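Local structure of alpha-fucosidase GH29 (Fusarium graminearum, 4PSR) at residues A44-P49 and A124-G129; W33-F38 and V90-V95; A169-Y174 and W224-L229. The protein is a glycoside hydrolase that releases L-fucose from alpha-L-fucosides, probably including fucose alpha-1,6-linked to the reducing-end N-acetylglucosamine of glycoprotein glycans. One frame throughout, in Å; residues are numbered along the deposited sequence.

Contact 1. Residues A44-P49 and A124-G129; sequences ASEWYP and AEHHDG. With FUL (beta-L-fucopyranose), chain M.
Trp47 and His127 meet at the edge of the imidazole, where Trp47 NE1 lies 3.5 Å from His127 CD2, and both turn a nitrogen to one hydroxyl of the bound beta-L-fucose. Trp47 NE1 donates to O2 of the sugar over 2.9 Å, and His127 NE2 meets the same O2 at 2.9 Å in a fairly straight bond (163°) that either could donate. The next hydroxyl, O3, donates to Glu46 OE2 at 2.7 Å and also receives weak bonds from Trp47 NE1 and His126 NE2. His126 NE2 is also hydrogen-bonded to O4 at 3.0 Å, with either partner a possible donor. Glu46 reaches O3 by folding back: its CG stands between the backbone N and the carbonyl carbon (chi1 73°), and a further bend at chi2 brings the carboxylate round. The same CG packs 3.7 Å from His126 CE1, with the carboxylate and imidazole planes nearly perpendicular (83°). This is one wall of the fucose site at the C-terminal mouth of the TIM barrel; residues 124-129 leave strand 119-125, and residues 44-49 run from the loop after strand 29-33 into helix 48-51. A water donates to Glu46 O and is hydrogen-bonded to His126 ND1, His127 ND1 bonds to the carbonyl of His171, and Glu46 OE1 to the backbone N of Trp311. A type I turn from Ser45 to Tyr48 presents Glu46 and Trp47, with Ser45 OG capping Trp47 N at 3.0 Å. Farther out, Pro49 CG packs 4.0 Å from Asp128 CB, while Asp128 OD2 bonds to Tyr75 OH.

Contact 2. Residues W33-F38 and V90-V95; sequences WHWGAF and VQFKPV. With FUL (beta-L-fucopyranose), chain M.
The shortest polar bond here joins His34 NE2 to O4 of the bound fucose at 2.7 Å; the hydroxyl lies at the edge of the imidazole, in its plane, and either partner could be the donor. Asn342 OD1 holds ND1 on the other side of this ring, so the histidine is gripped at both nitrogens. The next residue begins a junction of mainly apolar packing. Trp35 and Phe92 form an edge-to-face pair, the edge of the phenylalanine directed at the indole face, with centroids of the two six-membered rings 5.3 Å apart and planes at 68°. Both side chains extend with CG anti to the backbone N (chi1 -178° in Trp35, 179° in Phe92), which brings the two rings together between the segments. Phe92 is sandwiched. The backbone of Gly36 and Ala37 covers one face, Gly36 CA making an off-centre CH-pi contact, and Pro94 CD sits over the centre of the opposite face, 3.8 Å above it. Ala37 CB also packs 4.1 Å from Phe92 CB. Pro94 bends round to touch the indole as well, its CG 3.6 Å from Trp35 CH2, and thus links the two aromatic rings. Gly36 also lies against the face of Phe38, whose ring meets that of His126. The cluster lies just beyond the end of barrel strand 29-33, where residues 33-38 and the loop 90-95 pack together; Leu151 of helix 151-161 touches both Trp35 and Phe92, and Ile79 of helix 76-80 backs Ala37.

Contact 3. Residues A169-Y174 and W224-L229; sequences AMHQAY and WNDFSL. With FUL (beta-L-fucopyranose), chain M.
Backbone hydrogen bonds join Ala169-Met170 to Trp224-Asn225 as parallel strands: Met170 N donates to Trp224 O at 2.8 Å, and Asp226 N to Met170 O at 3.1 Å. Where the strands end, polar side chains take over. His171 ND1 donates to Asp226 OD2 over 2.9 Å, meeting the anti side of that oxygen but 33° out of the carboxylate plane. Asp226 OD1 accepts from the anomeric hydroxyl O1 of the fucose at 2.7 Å and from Phe227 N, also at 2.7 Å, while Lys272 adds a salt bridge. A water bridges the loops beyond, accepting from Tyr174 N and donating to Phe227 O. Apolar packing flanks both ends. Ala169 CB rests 3.6 Å from Trp224 CE3, and Phe227 CZ lies over one face of Tyr174, 3.5 Å from CD2 of that ring, the two rings inclined at 46°. Ala173 CB fills in against the backbone of Phe227 and Ser228. Strands 165-170 and 222-225 are neighbours in the barrel, joined through a connection that includes helix 200-218, a beta-alpha-beta unit whose C-terminal strand ends carry sugar-contacting residues, as in other TIM-barrel glycoside hydrolases.

How the contacts relate
All three contacts are buried, and each has at least one segment that reaches the same fucose at the C-terminal mouth of the barrel. Contacts 1 and 3 share the sheet most directly: strands 119-125 and 165-170 are neighbours, with Glu125 O 2.8 Å from His171 N, probably hydrogen-bonded. Contact 3 alone has strand pairing across its segments and reaches the anomeric end of the sugar; contact 1 joins a strand end to a loop largely through the ligand and binds its O2, O3 and O4 hydroxyls. Contact 2 is mostly aromatic packing further out, meeting the sugar through a single histidine. Phe38 links it to contact 1, its CE2 3.5 Å from His126 CB.

Contact 1. Residues A44-P49 and A124-G129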
# COMPACT_ATOMS: atom_id res chain seq x y z
N ALA A 44 -16.86 16.54 6.57
CA ALA A 44 -16.04 15.86 7.58
C ALA A 44 -15.12 14.76 6.97
O ALA A 44 -13.93 14.96 6.83
CB ALA A 44 -16.89 15.31 8.71
N SER A 45 -15.70 13.61 6.64
CA SER A 45 -14.97 12.50 6.05
C SER A 45 -15.94 11.45 5.55
O SER A 45 -17.16 11.59 5.67
CB SER A 45 -14.03 11.85 7.06
OG SER A 45 -14.78 11.17 8.04
N GLU A 46 -15.36 10.40 4.98
CA GLU A 46 -16.12 9.22 4.60
C GLU A 46 -16.77 8.50 5.78
O GLU A 46 -17.58 7.61 5.56
CB GLU A 46 -15.23 8.26 3.79
CG GLU A 46 -14.17 7.50 4.59
CD GLU A 46 -13.01 8.32 5.14
OE1 GLU A 46 -12.74 9.44 4.68
OE2 GLU A 46 -12.35 7.79 6.08
N TRP A 47 -16.40 8.85 7.03
CA TRP A 47 -17.10 8.33 8.21
C TRP A 47 -18.38 9.11 8.53
O TRP A 47 -19.04 8.80 9.52
CB TRP A 47 -16.18 8.23 9.44
CG TRP A 47 -15.27 7.03 9.43
CD1 TRP A 47 -14.73 6.39 8.34
CD2 TRP A 47 -14.83 6.29 10.58
NE1 TRP A 47 -13.98 5.30 8.75
CE2 TRP A 47 -14.03 5.22 10.12
CE3 TRP A 47 -15.02 6.44 11.96
CZ2 TRP A 47 -13.44 4.29 11.00
CZ3 TRP A 47 -14.43 5.51 12.83
CH2 TRP A 47 -13.67 4.46 12.35
N TYR A 48 -18.75 10.08 7.72
CA TYR A 48 -20.00 10.84 7.96
C TYR A 48 -21.21 9.95 8.24
O TYR A 48 -21.98 10.27 9.14
CB TYR A 48 -20.31 11.77 6.80
CG TYR A 48 -21.46 12.71 7.06
CD1 TYR A 48 -21.24 13.97 7.59
CD2 TYR A 48 -22.76 12.36 6.74
CE1 TYR A 48 -22.29 14.85 7.84
CE2 TYR A 48 -23.81 13.22 6.99
CZ TYR A 48 -23.56 14.47 7.50
OH TYR A 48 -24.60 15.35 7.73
N PRO A 49 -21.40 8.83 7.52
CA PRO A 49 -22.58 8.00 7.81
C PRO A 49 -22.63 7.51 9.25
O PRO A 49 -23.75 7.30 9.77
CB PRO A 49 -22.44 6.82 6.83
CG PRO A 49 -21.53 7.32 5.73
CD PRO A 49 -20.61 8.31 6.37
N ALA A 124 -15.49 -0.60 -3.70
CA ALA A 124 -16.76 -1.19 -4.15
C ALA A 124 -17.80 -1.16 -3.05
O ALA A 124 -19.01 -1.08 -3.34
CB ALA A 124 -16.55 -2.61 -4.64
N GLU A 125 -17.36 -1.26 -1.79
CA GLU A 125 -18.28 -1.13 -0.64
C GLU A 125 -17.42 -0.67 0.53
O GLU A 125 -16.45 -1.36 0.86
CB GLU A 125 -18.98 -2.43 -0.31
CG GLU A 125 -19.90 -2.26 0.90
CD GLU A 125 -20.85 -3.39 1.16
OE1 GLU A 125 -21.00 -4.28 0.32
OE2 GLU A 125 -21.43 -3.40 2.28
N HIS A 126 -17.77 0.46 1.12
CA HIS A 126 -17.06 0.95 2.30
C HIS A 126 -17.73 0.35 3.56
O HIS A 126 -18.19 -0.77 3.51
CB HIS A 126 -16.99 2.48 2.27
CG HIS A 126 -15.93 3.04 3.14
ND1 HIS A 126 -16.22 3.60 4.37
CD2 HIS A 126 -14.58 3.05 3.02
CE1 HIS A 126 -15.09 3.97 4.95
NE2 HIS A 126 -14.08 3.64 4.16
N HIS A 127 -17.74 1.07 4.69
CA HIS A 127 -18.34 0.58 5.93
C HIS A 127 -19.86 0.84 6.00
O HIS A 127 -20.50 0.35 6.93
CB HIS A 127 -17.76 1.30 7.17
CG HIS A 127 -16.27 1.24 7.37
ND1 HIS A 127 -15.49 0.11 7.18
CD2 HIS A 127 -15.43 2.21 7.83
CE1 HIS A 127 -14.24 0.40 7.52
NE2 HIS A 127 -14.17 1.66 7.89
N ASP A 128 -20.41 1.59 5.04
CA ASP A 128 -21.75 2.16 5.11
C ASP A 128 -22.85 1.28 4.53
O ASP A 128 -23.99 1.74 4.38
CB ASP A 128 -21.79 3.51 4.42
CG ASP A 128 -21.60 3.41 2.91
OD1 ASP A 128 -21.01 2.42 2.43
OD2 ASP A 128 -22.05 4.35 2.20
N GLY A 129 -22.54 0.04 4.18
CA GLY A 129 -23.56 -0.92 3.78
C GLY A 129 -24.09 -0.86 2.35
O GLY A 129 -25.05 -1.58 2.02
C1 FUL M . -9.65 2.88 7.27
C2 FUL M . -11.10 3.27 7.04
O2 FUL M . -11.85 3.33 8.27
C3 FUL M . -11.07 4.61 6.37
O3 FUL M . -12.39 5.07 6.19
C4 FUL M . -10.36 4.44 5.05
O4 FUL M . -11.13 3.58 4.21
C5 FUL M . -8.97 3.88 5.29
C6 FUL M . -8.21 3.60 4.01
O5 FUL M . -9.00 2.67 6.04
O1 FUL M . -9.62 1.67 7.98
O HOH W 1 -18.77 5.10 4.77

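Contact 2. Residues W33-F38 and V90-V95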
# COMPACT_ATOMS: atom_id res chain seq x y z
N TRP A 33 -10.18 4.90 -5.28
CA TRP A 33 -10.99 6.06 -4.97
C TRP A 33 -12.11 5.74 -3.99
O TRP A 33 -12.91 4.84 -4.22
CB TRP A 33 -11.55 6.74 -6.25
CG TRP A 33 -12.04 5.81 -7.30
CD1 TRP A 33 -13.32 5.39 -7.51
CD2 TRP A 33 -11.27 5.25 -8.35
NE1 TRP A 33 -13.39 4.56 -8.62
CE2 TRP A 33 -12.13 4.46 -9.14
CE3 TRP A 33 -9.91 5.30 -8.67
CZ2 TRP A 33 -11.67 3.74 -10.23
CZ3 TRP A 33 -9.47 4.58 -9.77
CH2 TRP A 33 -10.34 3.81 -10.53
N HIS A 34 -12.15 6.53 -2.93
CA HIS A 34 -13.25 6.50 -1.97
C HIS A 34 -14.35 7.43 -2.48
O HIS A 34 -14.40 8.60 -2.12
CB HIS A 34 -12.78 6.97 -0.58
CG HIS A 34 -12.00 5.95 0.20
ND1 HIS A 34 -10.76 5.49 -0.18
CD2 HIS A 34 -12.29 5.34 1.37
CE1 HIS A 34 -10.33 4.62 0.73
NE2 HIS A 34 -11.24 4.52 1.68
N TRP A 35 -15.26 6.87 -3.27
CA TRP A 35 -16.35 7.62 -3.85
C TRP A 35 -17.60 6.80 -3.70
O TRP A 35 -17.64 5.66 -4.13
CB TRP A 35 -16.08 7.89 -5.32
CG TRP A 35 -17.13 8.70 -6.02
CD1 TRP A 35 -17.53 9.97 -5.73
CD2 TRP A 35 -17.92 8.27 -7.13
NE1 TRP A 35 -18.52 10.35 -6.60
CE2 TRP A 35 -18.77 9.33 -7.47
CE3 TRP A 35 -17.98 7.09 -7.86
CZ2 TRP A 35 -19.67 9.25 -8.54
CZ3 TRP A 35 -18.87 7.01 -8.94
CH2 TRP A 35 -19.70 8.08 -9.26
N GLY A 36 -18.63 7.38 -3.09
CA GLY A 36 -19.87 6.64 -2.90
C GLY A 36 -20.94 7.48 -2.22
O GLY A 36 -20.83 8.68 -2.18
N ALA A 37 -21.97 6.82 -1.70
CA ALA A 37 -23.03 7.54 -1.03
C ALA A 37 -22.51 8.25 0.22
O ALA A 37 -23.08 9.24 0.64
CB ALA A 37 -24.18 6.61 -0.66
N PHE A 38 -21.40 7.78 0.77
CA PHE A 38 -20.78 8.45 1.92
C PHE A 38 -20.19 9.80 1.52
O PHE A 38 -19.92 10.63 2.39
CB PHE A 38 -19.69 7.58 2.56
CG PHE A 38 -18.69 7.01 1.57
CD1 PHE A 38 -17.66 7.80 1.05
CD2 PHE A 38 -18.82 5.70 1.14
CE1 PHE A 38 -16.78 7.27 0.10
CE2 PHE A 38 -17.92 5.17 0.19
CZ PHE A 38 -16.92 5.97 -0.32
N VAL A 90 -31.73 15.97 -2.31
CA VAL A 90 -30.40 15.45 -2.06
C VAL A 90 -30.38 13.96 -2.32
O VAL A 90 -31.21 13.22 -1.81
CB VAL A 90 -29.96 15.75 -0.60
CG1 VAL A 90 -28.64 15.05 -0.25
CG2 VAL A 90 -29.86 17.25 -0.37
N GLN A 91 -29.41 13.51 -3.12
CA GLN A 91 -29.24 12.07 -3.38
C GLN A 91 -27.89 11.80 -4.01
O GLN A 91 -27.42 12.58 -4.83
CB GLN A 91 -30.36 11.55 -4.30
CG GLN A 91 -30.46 10.04 -4.36
CD GLN A 91 -31.59 9.53 -5.22
OE1 GLN A 91 -32.08 10.26 -6.09
NE2 GLN A 91 -32.01 8.30 -4.98
N PHE A 92 -27.30 10.68 -3.67
CA PHE A 92 -26.15 10.17 -4.44
C PHE A 92 -26.71 9.72 -5.80
O PHE A 92 -27.41 8.69 -5.89
CB PHE A 92 -25.46 9.00 -3.72
CG PHE A 92 -24.30 8.45 -4.49
CD1 PHE A 92 -23.17 9.22 -4.68
CD2 PHE A 92 -24.33 7.17 -5.02
CE1 PHE A 92 -22.07 8.73 -5.42
CE2 PHE A 92 -23.25 6.68 -5.75
CZ PHE A 92 -22.13 7.46 -5.94
N LYS A 93 -26.42 10.49 -6.83
CA LYS A 93 -27.03 10.27 -8.15
C LYS A 93 -26.16 10.88 -9.25
O LYS A 93 -26.54 11.85 -9.92
CB LYS A 93 -28.45 10.86 -8.18
CG LYS A 93 -29.26 10.45 -9.41
CD LYS A 93 -30.71 10.86 -9.25
CE LYS A 93 -31.50 10.62 -10.52
NZ LYS A 93 -32.94 11.00 -10.33
N PRO A 94 -24.95 10.33 -9.44
CA PRO A 94 -24.10 10.83 -10.52
C PRO A 94 -24.78 10.57 -11.85
O PRO A 94 -25.42 9.55 -12.04
CB PRO A 94 -22.82 9.99 -10.39
CG PRO A 94 -23.24 8.75 -9.62
CD PRO A 94 -24.30 9.25 -8.68
N VAL A 95 -24.65 11.54 -12.74
CA VAL A 95 -25.23 11.47 -14.09
C VAL A 95 -24.10 11.48 -15.12
O VAL A 95 -23.25 12.35 -15.11
CB VAL A 95 -26.14 12.68 -14.29
CG1 VAL A 95 -26.72 12.70 -15.71
CG2 VAL A 95 -27.24 12.64 -13.27
C1 FUL M . -9.65 2.88 7.27
C2 FUL M . -11.10 3.27 7.04
O2 FUL M . -11.85 3.33 8.27
C3 FUL M . -11.07 4.61 6.37
O3 FUL M . -12.39 5.07 6.19
C4 FUL M . -10.36 4.44 5.05
O4 FUL M . -11.13 3.58 4.21
C5 FUL M . -8.97 3.88 5.29
C6 FUL M . -8.21 3.60 4.01
O5 FUL M . -9.00 2.67 6.04
O1 FUL M . -9.62 1.67 7.98

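Contact 3. Residues A169-Y174 and W224-L229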
# COMPACT_ATOMS: atom_id res chain seq x y z
N ALA A 169 -11.61 -2.49 -3.50
CA ALA A 169 -11.56 -2.32 -2.03
C ALA A 169 -12.91 -2.58 -1.40
O ALA A 169 -13.96 -2.09 -1.85
CB ALA A 169 -11.02 -0.93 -1.66
N MET A 170 -12.85 -3.37 -0.32
CA MET A 170 -14.01 -3.85 0.41
C MET A 170 -13.80 -3.57 1.89
O MET A 170 -12.80 -4.00 2.46
CB MET A 170 -14.19 -5.34 0.19
CG MET A 170 -14.46 -5.73 -1.25
SD MET A 170 -16.10 -5.25 -1.83
CE MET A 170 -17.08 -6.52 -1.00
N HIS A 171 -14.74 -2.85 2.51
CA HIS A 171 -14.61 -2.46 3.91
C HIS A 171 -15.88 -2.88 4.70
O HIS A 171 -16.29 -2.20 5.65
CB HIS A 171 -14.38 -0.93 4.10
CG HIS A 171 -13.47 -0.26 3.10
ND1 HIS A 171 -12.45 0.59 3.48
CD2 HIS A 171 -13.47 -0.24 1.74
CE1 HIS A 171 -11.87 1.11 2.41
NE2 HIS A 171 -12.47 0.62 1.34
N GLN A 172 -16.44 -4.03 4.34
CA GLN A 172 -17.79 -4.37 4.78
C GLN A 172 -17.87 -5.11 6.11
O GLN A 172 -18.96 -5.34 6.62
CB GLN A 172 -18.59 -5.05 3.66
CG GLN A 172 -18.44 -6.55 3.46
CD GLN A 172 -17.14 -7.03 2.83
OE1 GLN A 172 -16.14 -6.30 2.80
NE2 GLN A 172 -17.13 -8.27 2.33
N ALA A 173 -16.72 -5.42 6.72
CA ALA A 173 -16.73 -6.02 8.06
C ALA A 173 -17.13 -5.04 9.14
O ALA A 173 -17.91 -5.41 10.05
CB ALA A 173 -15.39 -6.60 8.39
N TYR A 174 -16.63 -3.81 9.13
CA TYR A 174 -16.91 -2.91 10.24
C TYR A 174 -18.37 -2.44 10.23
O TYR A 174 -18.93 -2.02 11.26
CB TYR A 174 -15.93 -1.73 10.25
CG TYR A 174 -16.04 -0.78 11.41
CD1 TYR A 174 -16.24 -1.23 12.71
CD2 TYR A 174 -15.87 0.58 11.22
CE1 TYR A 174 -16.32 -0.35 13.76
CE2 TYR A 174 -15.96 1.48 12.27
CZ TYR A 174 -16.16 1.01 13.54
OH TYR A 174 -16.24 1.95 14.56
N TRP A 224 -8.79 -5.84 -1.84
CA TRP A 224 -8.27 -5.12 -0.69
C TRP A 224 -9.35 -5.16 0.38
O TRP A 224 -10.52 -4.90 0.10
CB TRP A 224 -7.97 -3.70 -1.17
CG TRP A 224 -7.43 -2.67 -0.22
CD1 TRP A 224 -6.17 -2.12 -0.28
CD2 TRP A 224 -8.11 -1.97 0.82
NE1 TRP A 224 -6.04 -1.13 0.65
CE2 TRP A 224 -7.20 -1.01 1.35
CE3 TRP A 224 -9.40 -2.05 1.38
CZ2 TRP A 224 -7.53 -0.17 2.42
CZ3 TRP A 224 -9.72 -1.21 2.45
CH2 TRP A 224 -8.78 -0.28 2.95
N ASN A 225 -8.95 -5.50 1.62
CA ASN A 225 -9.86 -5.59 2.77
C ASN A 225 -9.50 -4.63 3.86
O ASN A 225 -8.31 -4.47 4.18
CB ASN A 225 -9.87 -6.99 3.39
CG ASN A 225 -10.46 -8.02 2.48
OD1 ASN A 225 -11.68 -8.28 2.54
ND2 ASN A 225 -9.61 -8.65 1.66
N ASP A 226 -10.50 -4.03 4.50
CA ASP A 226 -10.29 -3.21 5.67
C ASP A 226 -10.37 -4.05 6.96
O ASP A 226 -10.60 -5.24 6.90
CB ASP A 226 -11.30 -2.04 5.70
CG ASP A 226 -10.74 -0.79 6.33
OD1 ASP A 226 -9.69 -0.89 7.03
OD2 ASP A 226 -11.34 0.28 6.15
N PHE A 227 -10.19 -3.37 8.08
CA PHE A 227 -10.08 -3.98 9.41
C PHE A 227 -11.39 -4.58 9.88
O PHE A 227 -12.41 -4.51 9.19
CB PHE A 227 -9.57 -2.94 10.42
CG PHE A 227 -10.62 -2.00 10.93
CD1 PHE A 227 -11.13 -2.15 12.21
CD2 PHE A 227 -11.11 -0.96 10.16
CE1 PHE A 227 -12.12 -1.28 12.70
CE2 PHE A 227 -12.09 -0.10 10.65
CZ PHE A 227 -12.59 -0.27 11.93
N SER A 228 -11.37 -5.15 11.09
CA SER A 228 -12.50 -5.86 11.72
C SER A 228 -12.69 -7.24 11.10
O SER A 228 -13.77 -7.83 11.21
CB SER A 228 -13.79 -5.05 11.72
OG SER A 228 -14.72 -5.65 12.63
N LEU A 229 -11.64 -7.80 10.49
CA LEU A 229 -11.63 -9.20 10.12
C LEU A 229 -11.39 -10.06 11.38
O LEU A 229 -12.11 -11.05 11.61
CB LEU A 229 -10.57 -9.50 9.03
CG LEU A 229 -10.73 -8.69 7.71
CD1 LEU A 229 -9.67 -9.13 6.76
CD2 LEU A 229 -12.12 -8.89 7.10
C1 FUL M . -9.65 2.88 7.27
C2 FUL M . -11.10 3.27 7.04
O2 FUL M . -11.85 3.33 8.27
C3 FUL M . -11.07 4.61 6.37
O3 FUL M . -12.39 5.07 6.19
C4 FUL M . -10.36 4.44 5.05
O4 FUL M . -11.13 3.58 4.21
C5 FUL M . -8.97 3.88 5.29
C6 FUL M . -8.21 3.60 4.01
O5 FUL M . -9.00 2.67 6.04
O1 FUL M . -9.62 1.67 7.98
O HOH W 2 -14.16 -3.06 7.65
O HOH W 3 -13.75 -7.12 3.95
O HOH W 4 -13.39 -5.10 5.84